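Local structure of fiber protein (Snake adenovirus 1, 4D0U) at residues D79-P84 / M123-S128. The protein probably forms the trimeric spikes at the vertices of the viral capsid, its head domain, the part described here, probably attaching the virion to a host receptor. The protein carries 2 engineered substitutions. Sequence-based numbering, arbitrary orientation.
Engineered in segment 123-128: Met123 (natural residue Leu), Met125 (natural residue Leu).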
ATOM      1  N   ASP A  79       5.340 -13.816  11.031  1.00 15.90           N
ATOM      2  CA  ASP A  79       6.157 -13.897  12.233  1.00 17.60           C
ATOM      3  C   ASP A  79       6.303 -12.550  12.895  1.00 17.41           C
ATOM      4  O   ASP A  79       5.980 -11.510  12.311  1.00 17.77           O
ATOM      5  CB  ASP A  79       7.522 -14.498  11.882  1.00 18.01           C
ATOM      6  CG  ASP A  79       7.406 -15.942  11.401  1.00 20.26           C
ATOM      7  OD1 ASP A  79       6.506 -16.664  11.887  1.00 22.92           O
ATOM      8  OD2 ASP A  79       8.189 -16.363  10.528  1.00 20.49           O
ATOM      9  N   GLY A  80       6.789 -12.553  14.128  1.00 16.90           N
ATOM     10  CA  GLY A  80       7.400 -11.358  14.690  1.00 17.31           C
ATOM     11  C   GLY A  80       8.884 -11.250  14.418  1.00 18.37           C
ATOM     12  O   GLY A  80       9.537 -12.203  13.928  1.00 20.17           O
ATOM     13  N   LEU A  81       9.429 -10.091  14.745  1.00 16.55           N
ATOM     14  CA  LEU A  81      10.853  -9.824  14.577  1.00 16.93           C
ATOM     15  C   LEU A  81      11.310  -9.036  15.759  1.00 17.65           C
ATOM     16  O   LEU A  81      10.762  -7.975  16.063  1.00 19.04           O
ATOM     17  CB  LEU A  81      11.124  -8.956  13.349  1.00 17.98           C
ATOM     18  CG  LEU A  81      11.560  -9.531  12.033  1.00 17.80           C
ATOM     19  CD1 LEU A  81      11.825  -8.350  11.105  1.00 15.13           C
ATOM     20  CD2 LEU A  81      12.795 -10.416  12.167  1.00 16.10           C
ATOM     21  N   THR A  82      12.353  -9.527  16.400  1.00 17.84           N
ATOM     22  CA  THR A  82      12.875  -8.874  17.563  1.00 19.37           C
ATOM     23  C   THR A  82      13.936  -7.884  17.187  1.00 20.62           C
ATOM     24  O   THR A  82      14.103  -6.889  17.891  1.00 23.82           O
ATOM     25  CB  THR A  82      13.417  -9.890  18.593  1.00 20.79           C
ATOM     26  OG1 THR A  82      14.470 -10.663  18.007  1.00 23.28           O
ATOM     27  CG2 THR A  82      12.306 -10.832  19.019  1.00 23.20           C
ATOM     28  N   GLY A  83      14.621  -8.133  16.061  1.00 17.25           N
ATOM     29  CA  GLY A  83      15.732  -7.310  15.608  1.00 17.38           C
ATOM     30  C   GLY A  83      15.842  -7.477  14.107  1.00 14.59           C
ATOM     31  O   GLY A  83      14.932  -8.019  13.484  1.00 16.29           O
ATOM     32  N   PRO A  84      16.937  -6.993  13.511  1.00 14.20           N
ATOM     33  CA  PRO A  84      17.082  -7.056  12.063  1.00 12.99           C
ATOM     34  C   PRO A  84      16.943  -8.469  11.527  1.00 13.35           C
ATOM     35  O   PRO A  84      17.382  -9.448  12.169  1.00 14.24           O
ATOM     36  CB  PRO A  84      18.513  -6.536  11.828  1.00 14.21           C
ATOM     37  CG  PRO A  84      18.711  -5.592  12.968  1.00 15.26           C
ATOM     38  CD  PRO A  84      18.061  -6.262  14.144  1.00 14.75           C
HETATM   39  N   MSE A 123      20.261 -10.122   2.355  1.00 13.39           N
HETATM   40  CA  MSE A 123      19.317  -9.058   2.759  1.00 13.40           C
HETATM   41  C   MSE A 123      19.495  -8.744   4.217  1.00 13.15           C
HETATM   42  O   MSE A 123      19.581  -9.667   5.037  1.00 13.88           O
HETATM   43  CB  MSE A 123      17.893  -9.574   2.570  1.00 13.51           C
HETATM   44  CG  MSE A 123      16.934  -8.481   3.108  1.00 13.67           C
HETATM   45 SE   MSE A 123      15.062  -9.038   3.051  1.00 15.63          SE
HETATM   46  CE  MSE A 123      14.799  -8.907   1.101  1.00 14.42           C
ATOM     47  N   THR A 124      19.495  -7.457   4.573  1.00 12.18           N
ATOM     48  CA  THR A 124      19.214  -7.056   5.959  1.00 12.73           C
ATOM     49  C   THR A 124      17.998  -6.178   5.961  1.00 12.30           C
ATOM     50  O   THR A 124      17.932  -5.237   5.177  1.00 13.25           O
ATOM     51  CB  THR A 124      20.401  -6.267   6.557  1.00 13.63           C
ATOM     52  OG1 THR A 124      21.558  -7.133   6.611  1.00 15.21           O
ATOM     53  CG2 THR A 124      20.122  -5.782   8.011  1.00 13.71           C
HETATM   54  N   MSE A 125      17.043  -6.461   6.851  1.00 11.25           N
HETATM   55  CA  MSE A 125      15.931  -5.515   7.078  1.00 11.51           C
HETATM   56  C   MSE A 125      16.040  -5.051   8.521  1.00 10.99           C
HETATM   57  O   MSE A 125      15.805  -5.845   9.442  1.00 10.86           O
HETATM   58  CB  MSE A 125      14.554  -6.139   6.799  1.00 11.68           C
HETATM   59  CG  MSE A 125      13.550  -4.964   6.942  1.00 12.29           C
HETATM   60 SE   MSE A 125      11.719  -5.503   6.485  1.00 14.41          SE
HETATM   61  CE  MSE A 125      11.417  -6.362   8.176  1.00 13.93           C
ATOM     62  N   GLU A 126      16.411  -3.785   8.725  1.00 10.78           N
ATOM     63  CA  GLU A 126      16.435  -3.203  10.074  1.00 11.27           C
ATOM     64  C   GLU A 126      15.055  -2.696  10.411  1.00 10.74           C
ATOM     65  O   GLU A 126      14.296  -2.375   9.509  1.00 11.06           O
ATOM     66  CB  GLU A 126      17.482  -2.082  10.169  1.00 13.56           C
ATOM     67  CG  GLU A 126      18.882  -2.648   9.934  1.00 17.43           C
ATOM     68  CD  GLU A 126      19.993  -1.645  10.120  1.00 22.93           C
ATOM     69  OE1 GLU A 126      20.266  -0.875   9.191  1.00 25.95           O
ATOM     70  OE2 GLU A 126      20.654  -1.683  11.166  1.00 27.84           O
ATOM     71  N   ILE A 127      14.723  -2.682  11.699  1.00 10.03           N
ATOM     72  CA  ILE A 127      13.357  -2.324  12.133  1.00 10.40           C
ATOM     73  C   ILE A 127      13.350  -1.252  13.216  1.00 10.52           C
ATOM     74  O   ILE A 127      14.287  -1.124  14.014  1.00 10.69           O
ATOM     75  CB  ILE A 127      12.570  -3.558  12.624  1.00 10.17           C
ATOM     76  CG1 ILE A 127      13.224  -4.177  13.886  1.00 10.87           C
ATOM     77  CG2 ILE A 127      12.395  -4.555  11.462  1.00 11.50           C
ATOM     78  CD1 ILE A 127      12.509  -5.419  14.402  1.00 10.86           C
ATOM     79  N   SER A 128      12.274  -0.480  13.252  1.00  9.95           N
ATOM     80  CA  SER A 128      12.235   0.698  14.111  1.00 10.39           C
ATOM     81  C   SER A 128      11.962   0.343  15.572  1.00 10.74           C
ATOM     82  O   SER A 128      12.299   1.123  16.489  1.00 12.34           O
ATOM     83  CB  SER A 128      11.148   1.639  13.573  1.00 10.73           C
ATOM     84  OG  SER A 128       9.870   1.010  13.667  1.00 11.11           O
TER
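Leu81 and Pro84 of the loop 79-84 pack against Met125 and Ile127 of strand 122-127, an inner strand of one of the two four-stranded antiparallel sheets of the fibre head. The loop leads from strand 68-77 of the other sheet into strand 85-88, which is outermost in its sheet within the chain and pairs with 122-127, so the contact lies where the chain passes between the sheets.

Apolar side chains meet at one methyl of Leu81, CD1, which lies 3.6 Å from CE of Met125 and 3.9 Å from CG2 of Ile127. Met125, an engineered selenomethionine in place of leucine, runs extended until its last torsion (chi3 79°) bends CE toward Leu81; Phe56 of strand 55-65 touches both residues. On the more exposed flank, the Pro84 ring brushes Glu126, CG to CG at 4.2 Å.

Van der Waals contacts of a methyl with backbone carbonyls form a second group. Ile127 has CG1 between its backbone N and carbonyl carbon (chi1 64°), and the branch reaches into the bend of the loop, where CD1 approaches O of Leu81 at 3.5 Å and O of Gly83 at 3.7 Å.

No conventional hydrogen bond joins the segments, although Met125 and Phe85 are hydrogen-bonded backbone to backbone just beyond the loop. A weak CA-H...O contact runs from Pro84 CA to Met125 O, 3.2 Å long and bent to 132° at the hydrogen.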